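Local coordinates for sgbp-b (Bacteroides uniformis, PDB 7K44), which probably binds xyloglucan at the cell surface of a gut Bacteroides as a surface glycan-binding protein of a polysaccharide utilization locus, at residues A[30-34]-A[112-117]; A[64-68]-A[100-105]; A[305-311]-A[338-343]. All coordinates share one frame; numbering follows the deposited sequence.

In the fold
Contacts 1 and 2 belong to one N-terminal beta sandwich and share a sheet, in which strands 103-110 and 114-120 are neighbours; their centres lie about 17 Å apart and they touch where Phe116 and Thr117 meet Ser105. Contact 1 lies at the surface and joins edge strands of two sheets by apolar packing and one water, whereas contact 2, partly buried, pairs two strands of a single sheet through backbone bonds and a serine hydroxyl. Contact 3, also partly buried, is remote, its centre about 58 Å from that of contact 1, in the xyloglucan-binding domain. There two loops meet, and a leucine cluster gives way to a histidine-carboxylate network.

Contact 1: residues A[30-34]-A[112-117]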
loop_
_atom_site.group_PDB
_atom_site.type_symbol
_atom_site.label_atom_id
_atom_site.label_comp_id
_atom_site.label_asym_id
_atom_site.label_seq_id
_atom_site.Cartn_x
_atom_site.Cartn_y
_atom_site.Cartn_z
ATOM N N PRO A 30 5.545 -28.134 -26.072
ATOM C CA PRO A 30 5.753 -27.316 -24.873
ATOM C C PRO A 30 5.581 -28.136 -23.597
ATOM O O PRO A 30 4.869 -29.137 -23.605
ATOM C CB PRO A 30 4.653 -26.255 -24.976
ATOM C CG PRO A 30 4.333 -26.181 -26.435
ATOM C CD PRO A 30 4.499 -27.578 -26.948
ATOM N N ALA A 31 6.229 -27.704 -22.515
ATOM C CA ALA A 31 6.281 -28.451 -21.270
ATOM C C ALA A 31 5.191 -27.983 -20.312
ATOM O O ALA A 31 4.784 -26.818 -20.346
ATOM C CB ALA A 31 7.645 -28.251 -20.602
ATOM N N PRO A 32 4.711 -28.862 -19.433
ATOM C CA PRO A 32 3.643 -28.462 -18.512
ATOM C C PRO A 32 4.142 -27.492 -17.456
ATOM O O PRO A 32 5.322 -27.467 -17.101
ATOM C CB PRO A 32 3.219 -29.788 -17.875
ATOM C CG PRO A 32 4.452 -30.623 -17.919
ATOM C CD PRO A 32 5.134 -30.255 -19.211
ATOM N N TYR A 33 3.217 -26.675 -16.957
ATOM C CA TYR A 33 3.496 -25.784 -15.846
ATOM C C TYR A 33 2.246 -25.655 -14.989
ATOM O O TYR A 33 1.125 -25.883 -15.449
ATOM C CB TYR A 33 3.994 -24.411 -16.320
ATOM C CG TYR A 33 2.985 -23.622 -17.126
ATOM C CD1 TYR A 33 2.821 -23.853 -18.489
ATOM C CD2 TYR A 33 2.209 -22.639 -16.529
ATOM C CE1 TYR A 33 1.907 -23.128 -19.229
ATOM C CE2 TYR A 33 1.295 -21.904 -17.261
ATOM C CZ TYR A 33 1.146 -22.158 -18.608
ATOM O OH TYR A 33 0.233 -21.429 -19.339
ATOM N N ILE A 34 2.453 -25.297 -13.727
ATOM C CA ILE A 34 1.371 -25.089 -12.774
ATOM C C ILE A 34 1.436 -23.646 -12.301
ATOM O O ILE A 34 2.466 -23.203 -11.781
ATOM C CB ILE A 34 1.452 -26.061 -11.585
ATOM C CG1 ILE A 34 1.315 -27.508 -12.058
ATOM C CG2 ILE A 34 0.373 -25.729 -10.569
ATOM C CD1 ILE A 34 1.564 -28.532 -10.966
ATOM N N THR A 112 6.277 -35.161 -22.048
ATOM C CA THR A 112 7.386 -34.235 -22.257
ATOM C C THR A 112 8.219 -34.086 -20.988
ATOM O O THR A 112 9.415 -34.396 -20.970
ATOM C CB THR A 112 6.838 -32.877 -22.711
ATOM O OG1 THR A 112 6.168 -33.025 -23.970
ATOM C CG2 THR A 112 7.956 -31.854 -22.851
ATOM N N ALA A 113 7.594 -33.623 -19.911
ATOM C CA ALA A 113 8.285 -33.349 -18.660
ATOM C C ALA A 113 7.258 -33.371 -17.533
ATOM O O ALA A 113 6.101 -33.754 -17.731
ATOM C CB ALA A 113 9.026 -32.012 -18.738
ATOM N N SER A 114 7.684 -32.954 -16.346
ATOM C CA SER A 114 6.811 -32.872 -15.187
ATOM C C SER A 114 6.711 -31.425 -14.729
ATOM O O SER A 114 7.605 -30.608 -14.977
ATOM C CB SER A 114 7.337 -33.734 -14.028
ATOM O OG SER A 114 7.117 -35.111 -14.272
ATOM N N ALA A 115 5.597 -31.110 -14.075
ATOM C CA ALA A 115 5.422 -29.849 -13.377
ATOM C C ALA A 115 5.032 -30.153 -11.939
ATOM O O ALA A 115 4.396 -31.173 -11.661
ATOM C CB ALA A 115 4.345 -28.970 -14.036
ATOM N N PHE A 116 5.421 -29.270 -11.024
ATOM C CA PHE A 116 5.044 -29.459 -9.632
ATOM C C PHE A 116 4.850 -28.113 -8.953
ATOM O O PHE A 116 5.299 -27.072 -9.441
ATOM C CB PHE A 116 6.048 -30.328 -8.864
ATOM C CG PHE A 116 7.390 -29.680 -8.648
ATOM C CD1 PHE A 116 8.317 -29.608 -9.674
ATOM C CD2 PHE A 116 7.733 -29.170 -7.409
ATOM C CE1 PHE A 116 9.558 -29.028 -9.469
ATOM C CE2 PHE A 116 8.972 -28.587 -7.198
ATOM C CZ PHE A 116 9.882 -28.516 -8.230
ATOM N N THR A 117 4.178 -28.151 -7.809
ATOM C CA THR A 117 3.868 -26.944 -7.063
ATOM C C THR A 117 3.836 -27.315 -5.592
ATOM O O THR A 117 3.526 -28.465 -5.257
ATOM C CB THR A 117 2.502 -26.371 -7.501
ATOM O OG1 THR A 117 2.298 -25.081 -6.910
ATOM C CG2 THR A 117 1.345 -27.294 -7.100
HETATM O O HOH W 1 7.667 -29.107 -17.416
#
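Ala115 presents its methyl as the central bump of this contact, and residues 32-34 curve around it. Its CB sits 3.6 Å from Pro32 O, 3.8 Å from Tyr33 CA and 3.9 Å from Ile34 CG1, so a single carbon fills the hollow between the proline and isoleucine side chains. Pro32 answers with a bump of its own: the ring lies over the backbone of Ala113, CG reaching to 3.5 Å from Ala113 O. Further along, Ile34 lays two branches along the other strand. CD1 rests on Phe116 CA at 3.8 Å, while CG2, placed opposite the backbone N by chi1 of -62° for CG1, meets Thr117 CB; the two side chains cross at about a right angle. The segments run in nearly the same direction, 17° apart, yet no direct hydrogen bond joins them. Instead, water 1 donates to both Pro32 O and Ser114 O, each 2.9 Å away. Tyr33 pairs with Gly54 and Ala115 with Val108, each within its own sheet. The contact thus closes one side of a beta sandwich between edge strands 33-39 and 114-120, and its chemistry implies cohesion by shape and apolar burial, with water serving the carbonyls at the margin.

Contact 2: residues A[64-68]-A[100-105]; sequences FTTAV and LIDEGS
Ser105 OG donates to Ala67 O over 2.7 Å, the shortest polar bond here, arriving in the carbonyl plane on a lone pair. Chi1 of -52° sets the hydroxyl beside its own backbone N, and from there it ties down the chain just beyond the end of strand 59-65. Next to it, Thr65 and Ser105 form an antiparallel hydrogen-bonded pair: Thr65 N reaches Ser105 O, and Ser105 N reaches Thr65 O, both at 2.9 Å and nearly straight. Thr65 O also receives a CA-H...O contact from Gly104 CA at 3.3 Å, and Ile101 CD1 presses on it at 3.2 Å. The hydroxyl of Thr65 turns to other work, accepting from Ala67 N in an ST turn and bonding to Pro75 O. On the apolar flank, Leu100 sends CD1 over the face of the Phe64 ring, 3.4 Å from its centroid and 7° off the normal, a CH-pi contact; Phe119 meets the same ring edge-to-face. At the outer margin water 2 donates to Thr66 O and Glu103 O, bridging the two segments beyond their paired residues. As a worked case of a strand pair at a sheet's end, where the partner chain turns a corner at Gly104, the contact implies that backbone pairing fixes the register, the buried Ser105 hydroxyl satisfies Ala67 O in the loop after the strand, and the Phe64 face gives Leu100 a flat apolar surface.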
loop_
_atom_site.group_PDB
_atom_site.type_symbol
_atom_site.label_atom_id
_atom_site.label_comp_id
_atom_site.label_asym_id
_atom_site.label_seq_id
_atom_site.Cartn_x
_atom_site.Cartn_y
_atom_site.Cartn_z
ATOM N N PHE A 64 0.625 -36.601 -5.247
ATOM C CA PHE A 64 1.244 -35.847 -4.169
ATOM C C PHE A 64 2.507 -36.571 -3.724
ATOM O O PHE A 64 2.553 -37.810 -3.693
ATOM C CB PHE A 64 0.290 -35.743 -2.979
ATOM C CG PHE A 64 -0.983 -34.984 -3.272
ATOM C CD1 PHE A 64 -2.084 -35.627 -3.818
ATOM C CD2 PHE A 64 -1.083 -33.630 -2.976
ATOM C CE1 PHE A 64 -3.271 -34.928 -4.072
ATOM C CE2 PHE A 64 -2.262 -32.926 -3.230
ATOM C CZ PHE A 64 -3.353 -33.585 -3.783
ATOM N N THR A 65 3.528 -35.792 -3.384
ATOM C CA THR A 65 4.818 -36.327 -2.962
ATOM C C THR A 65 5.299 -35.572 -1.731
ATOM O O THR A 65 5.014 -34.386 -1.555
ATOM C CB THR A 65 5.866 -36.251 -4.082
ATOM O OG1 THR A 65 7.071 -36.910 -3.655
ATOM C CG2 THR A 65 6.205 -34.824 -4.457
ATOM N N THR A 66 6.046 -36.268 -0.871
ATOM C CA THR A 66 6.697 -35.574 0.232
ATOM C C THR A 66 7.882 -34.738 -0.235
ATOM O O THR A 66 8.302 -33.825 0.487
ATOM C CB THR A 66 7.158 -36.576 1.290
ATOM O OG1 THR A 66 7.836 -37.659 0.647
ATOM C CG2 THR A 66 5.968 -37.109 2.074
ATOM N N ALA A 67 8.422 -35.022 -1.417
ATOM C CA ALA A 67 9.537 -34.253 -1.946
ATOM C C ALA A 67 9.140 -32.800 -2.182
ATOM O O ALA A 67 8.006 -32.488 -2.559
ATOM C CB ALA A 67 10.021 -34.854 -3.264
ATOM N N VAL A 68 10.108 -31.909 -1.965
ATOM C CA VAL A 68 9.969 -30.485 -2.230
ATOM C C VAL A 68 11.161 -30.029 -3.059
ATOM O O VAL A 68 12.179 -30.719 -3.162
ATOM C CB VAL A 68 9.879 -29.659 -0.932
ATOM C CG1 VAL A 68 8.630 -30.030 -0.149
ATOM C CG2 VAL A 68 11.124 -29.878 -0.088
ATOM N N LEU A 100 -4.112 -38.218 2.602
ATOM C CA LEU A 100 -3.350 -37.140 1.992
ATOM C C LEU A 100 -2.229 -36.667 2.910
ATOM O O LEU A 100 -2.408 -36.528 4.123
ATOM C CB LEU A 100 -4.292 -35.978 1.689
ATOM C CG LEU A 100 -3.722 -34.847 0.840
ATOM C CD1 LEU A 100 -3.105 -35.390 -0.430
ATOM C CD2 LEU A 100 -4.827 -33.858 0.528
ATOM N N ILE A 101 -1.065 -36.410 2.312
ATOM C CA ILE A 101 0.055 -35.864 3.067
ATOM C C ILE A 101 -0.302 -34.479 3.609
ATOM O O ILE A 101 -1.172 -33.773 3.083
ATOM C CB ILE A 101 1.308 -35.799 2.183
ATOM C CG1 ILE A 101 1.081 -34.839 1.018
ATOM C CG2 ILE A 101 1.675 -37.183 1.669
ATOM C CD1 ILE A 101 2.321 -34.536 0.227
ATOM N N ASP A 102 0.389 -34.086 4.678
ATOM C CA ASP A 102 0.147 -32.768 5.256
ATOM C C ASP A 102 0.836 -31.668 4.460
ATOM O O ASP A 102 0.292 -30.563 4.325
ATOM C CB ASP A 102 0.606 -32.738 6.711
ATOM C CG ASP A 102 -0.363 -33.437 7.633
ATOM O OD1 ASP A 102 -1.579 -33.425 7.338
ATOM O OD2 ASP A 102 0.089 -33.992 8.655
ATOM N N GLU A 103 2.031 -31.940 3.944
ATOM C CA GLU A 103 2.735 -30.980 3.106
ATOM C C GLU A 103 3.758 -31.689 2.235
ATOM O O GLU A 103 4.293 -32.742 2.597
ATOM C CB GLU A 103 3.408 -29.854 3.905
ATOM C CG GLU A 103 4.019 -30.248 5.232
ATOM C CD GLU A 103 4.538 -29.030 5.990
ATOM O OE1 GLU A 103 5.322 -28.254 5.402
ATOM O OE2 GLU A 103 4.148 -28.840 7.162
ATOM N N GLY A 104 4.025 -31.081 1.088
ATOM C CA GLY A 104 4.967 -31.582 0.114
ATOM C C GLY A 104 4.744 -30.880 -1.210
ATOM O O GLY A 104 4.721 -29.647 -1.270
ATOM N N SER A 105 4.564 -31.652 -2.273
ATOM C CA SER A 105 4.355 -31.091 -3.593
ATOM C C SER A 105 3.251 -31.868 -4.293
ATOM O O SER A 105 3.017 -33.049 -4.012
ATOM C CB SER A 105 5.626 -31.097 -4.465
ATOM O OG SER A 105 6.732 -30.490 -3.800
HETATM O O HOH W 2 7.192 -32.912 2.913
#

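Contact 3: residues A[305-311]-A[338-343]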
loop_
_atom_site.group_PDB
_atom_site.type_symbol
_atom_site.label_atom_id
_atom_site.label_comp_id
_atom_site.label_asym_id
_atom_site.label_seq_id
_atom_site.Cartn_x
_atom_site.Cartn_y
_atom_site.Cartn_z
ATOM N N LEU A 305 10.651 23.502 8.384
ATOM C CA LEU A 305 9.775 23.571 9.544
ATOM C C LEU A 305 10.277 24.620 10.526
ATOM O O LEU A 305 11.488 24.750 10.753
ATOM C CB LEU A 305 9.699 22.224 10.262
ATOM C CG LEU A 305 9.384 21.026 9.369
ATOM C CD1 LEU A 305 9.306 19.755 10.204
ATOM C CD2 LEU A 305 8.061 21.257 8.668
ATOM N N LYS A 306 9.327 25.351 11.111
ATOM C CA LYS A 306 9.602 26.374 12.126
ATOM C C LYS A 306 10.640 27.393 11.662
ATOM O O LYS A 306 11.413 27.933 12.461
ATOM C CB LYS A 306 9.943 25.749 13.485
ATOM C CG LYS A 306 8.749 25.061 14.129
ATOM C CD LYS A 306 9.052 24.556 15.532
ATOM C CE LYS A 306 7.801 24.051 16.215
ATOM N NZ LYS A 306 8.024 23.864 17.679
ATOM N N GLY A 307 10.635 27.691 10.363
ATOM C CA GLY A 307 11.515 28.714 9.831
ATOM C C GLY A 307 12.955 28.302 9.693
ATOM O O GLY A 307 13.791 29.148 9.370
ATOM N N ASN A 308 13.272 27.022 9.908
ATOM C CA ASN A 308 14.661 26.560 9.895
ATOM C C ASN A 308 15.050 26.201 8.461
ATOM O O ASN A 308 15.179 25.036 8.076
ATOM C CB ASN A 308 14.846 25.401 10.869
ATOM C CG ASN A 308 16.302 25.067 11.101
ATOM O OD1 ASN A 308 17.180 25.638 10.461
ATOM N ND2 ASN A 308 16.565 24.136 12.015
ATOM N N GLU A 309 15.219 27.254 7.654
ATOM C CA GLU A 309 15.646 27.064 6.275
ATOM C C GLU A 309 17.026 26.430 6.196
ATOM O O GLU A 309 17.324 25.726 5.224
ATOM C CB GLU A 309 15.611 28.390 5.515
ATOM C CG GLU A 309 14.234 29.006 5.460
ATOM C CD GLU A 309 14.180 30.206 4.539
ATOM O OE1 GLU A 309 14.574 30.064 3.364
ATOM O OE2 GLU A 309 13.748 31.289 4.996
ATOM N N ALA A 310 17.863 26.643 7.214
ATOM C CA ALA A 310 19.197 26.052 7.226
ATOM C C ALA A 310 19.143 24.532 7.188
ATOM O O ALA A 310 20.072 23.893 6.680
ATOM C CB ALA A 310 19.966 26.520 8.461
ATOM N N HIS A 311 18.077 23.935 7.717
ATOM C CA HIS A 311 17.898 22.488 7.691
ATOM C C HIS A 311 16.770 22.065 6.753
ATOM O O HIS A 311 16.115 21.044 6.976
ATOM C CB HIS A 311 17.692 21.924 9.099
ATOM C CG HIS A 311 18.160 20.506 9.257
ATOM N ND1 HIS A 311 19.155 20.145 10.141
ATOM C CD2 HIS A 311 17.771 19.361 8.643
ATOM C CE1 HIS A 311 19.356 18.841 10.067
ATOM N NE2 HIS A 311 18.530 18.341 9.164
ATOM N N LEU A 338 12.080 13.052 9.583
ATOM C CA LEU A 338 12.109 14.294 10.346
ATOM C C LEU A 338 13.536 14.746 10.611
ATOM O O LEU A 338 13.796 15.953 10.730
ATOM C CB LEU A 338 11.321 14.140 11.646
ATOM C CG LEU A 338 10.923 15.424 12.369
ATOM C CD1 LEU A 338 10.011 16.288 11.481
ATOM C CD2 LEU A 338 10.246 15.074 13.677
ATOM N N SER A 339 14.474 13.799 10.699
ATOM C CA SER A 339 15.871 14.178 10.877
ATOM C C SER A 339 16.453 14.900 9.665
ATOM O O SER A 339 17.531 15.488 9.789
ATOM C CB SER A 339 16.719 12.957 11.266
ATOM O OG SER A 339 16.759 12.006 10.221
ATOM N N GLU A 340 15.780 14.871 8.504
ATOM C CA GLU A 340 16.199 15.676 7.362
ATOM C C GLU A 340 15.650 17.094 7.429
ATOM O O GLU A 340 15.973 17.913 6.562
ATOM C CB GLU A 340 15.745 15.040 6.043
ATOM C CG GLU A 340 16.392 13.697 5.691
ATOM C CD GLU A 340 17.833 13.811 5.199
ATOM O OE1 GLU A 340 18.369 14.935 5.103
ATOM O OE2 GLU A 340 18.422 12.753 4.884
ATOM N N LEU A 341 14.819 17.388 8.425
ATOM C CA LEU A 341 14.136 18.666 8.512
ATOM C C LEU A 341 14.395 19.424 9.800
ATOM O O LEU A 341 14.112 20.628 9.853
ATOM C CB LEU A 341 12.617 18.475 8.396
ATOM C CG LEU A 341 12.099 17.984 7.058
ATOM C CD1 LEU A 341 10.660 17.480 7.203
ATOM C CD2 LEU A 341 12.191 19.130 6.071
ATOM N N VAL A 342 14.882 18.765 10.849
ATOM C CA VAL A 342 14.993 19.386 12.162
ATOM C C VAL A 342 16.387 19.149 12.729
ATOM O O VAL A 342 16.994 18.099 12.502
ATOM C CB VAL A 342 13.902 18.909 13.151
ATOM C CG1 VAL A 342 12.507 18.985 12.500
ATOM C CG2 VAL A 342 14.194 17.494 13.671
ATOM N N ASP A 343 16.887 20.152 13.463
ATOM C CA ASP A 343 18.194 20.057 14.117
ATOM C C ASP A 343 18.125 19.275 15.419
ATOM O O ASP A 343 19.135 18.701 15.849
ATOM C CB ASP A 343 18.698 21.459 14.473
ATOM C CG ASP A 343 19.354 22.167 13.306
ATOM O OD1 ASP A 343 20.052 21.501 12.514
ATOM O OD2 ASP A 343 19.182 23.402 13.193
HETATM O O HOH W 3 13.453 22.786 8.318
HETATM O O HOH W 4 13.023 22.545 11.686
HETATM O O HOH W 5 14.970 22.437 13.686
HETATM O O HOH W 6 19.858 16.551 7.406
#
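Leu305 directs one methyl into a pocket made by three side chains of residues 338-343. Its CD1 lies 3.8 Å from Leu338 CD1 and 4.0 Å from both Leu341 CB and Val342 CG1, with the side chains of Leu305 and Leu338 crossing at about a right angle. Outside this apolar centre comes a layer of water. Water 3 accepts from Leu305 N and lies within hydrogen-bonding reach of Asn308 O and Leu341 O, while water 4 lies between Leu305 O and Leu341 O, so main-chain groups around the leucine are met by solvent molecules held between the loops.

The polar edge is built on His311, whose imidazole extends across the other segment, its CG opposite the backbone N (chi1 -152°). ND1 donates to Asp343 OD1 at 2.9 Å, and NE2 to Ser339 O at 3.1 Å, the latter more bent; both ring nitrogens therefore act as donors, which would be consistent with a protonated ring. CD2 has Glu340 O 3.1 Å away at the ring edge, in plane, and Val342 O stands over one face. The other carboxylate oxygen, Asp343 OD2, receives Asn308 ND2 at 3.0 Å. Both donors come from the same side of the carboxylate plane, one to each oxygen, and the imidazole plane stands 80° from it. Water 5 adds a bridge from Asn308 ND2 to Asp343 N.

Both loops lie in the region matched to the xyloglucan-binding domain. A type I' turn from Leu305 to Asn308 starts the link between strands 300-305 and 313-316, while residues 338-343 lead from strand 331-337 toward helix 347-352. Phe350 of that helix packs against Leu305 and Val342, and Tyr313 of strand 313-316 touches Leu341, so the contact fastens the loops of two different sheets beside the short helix.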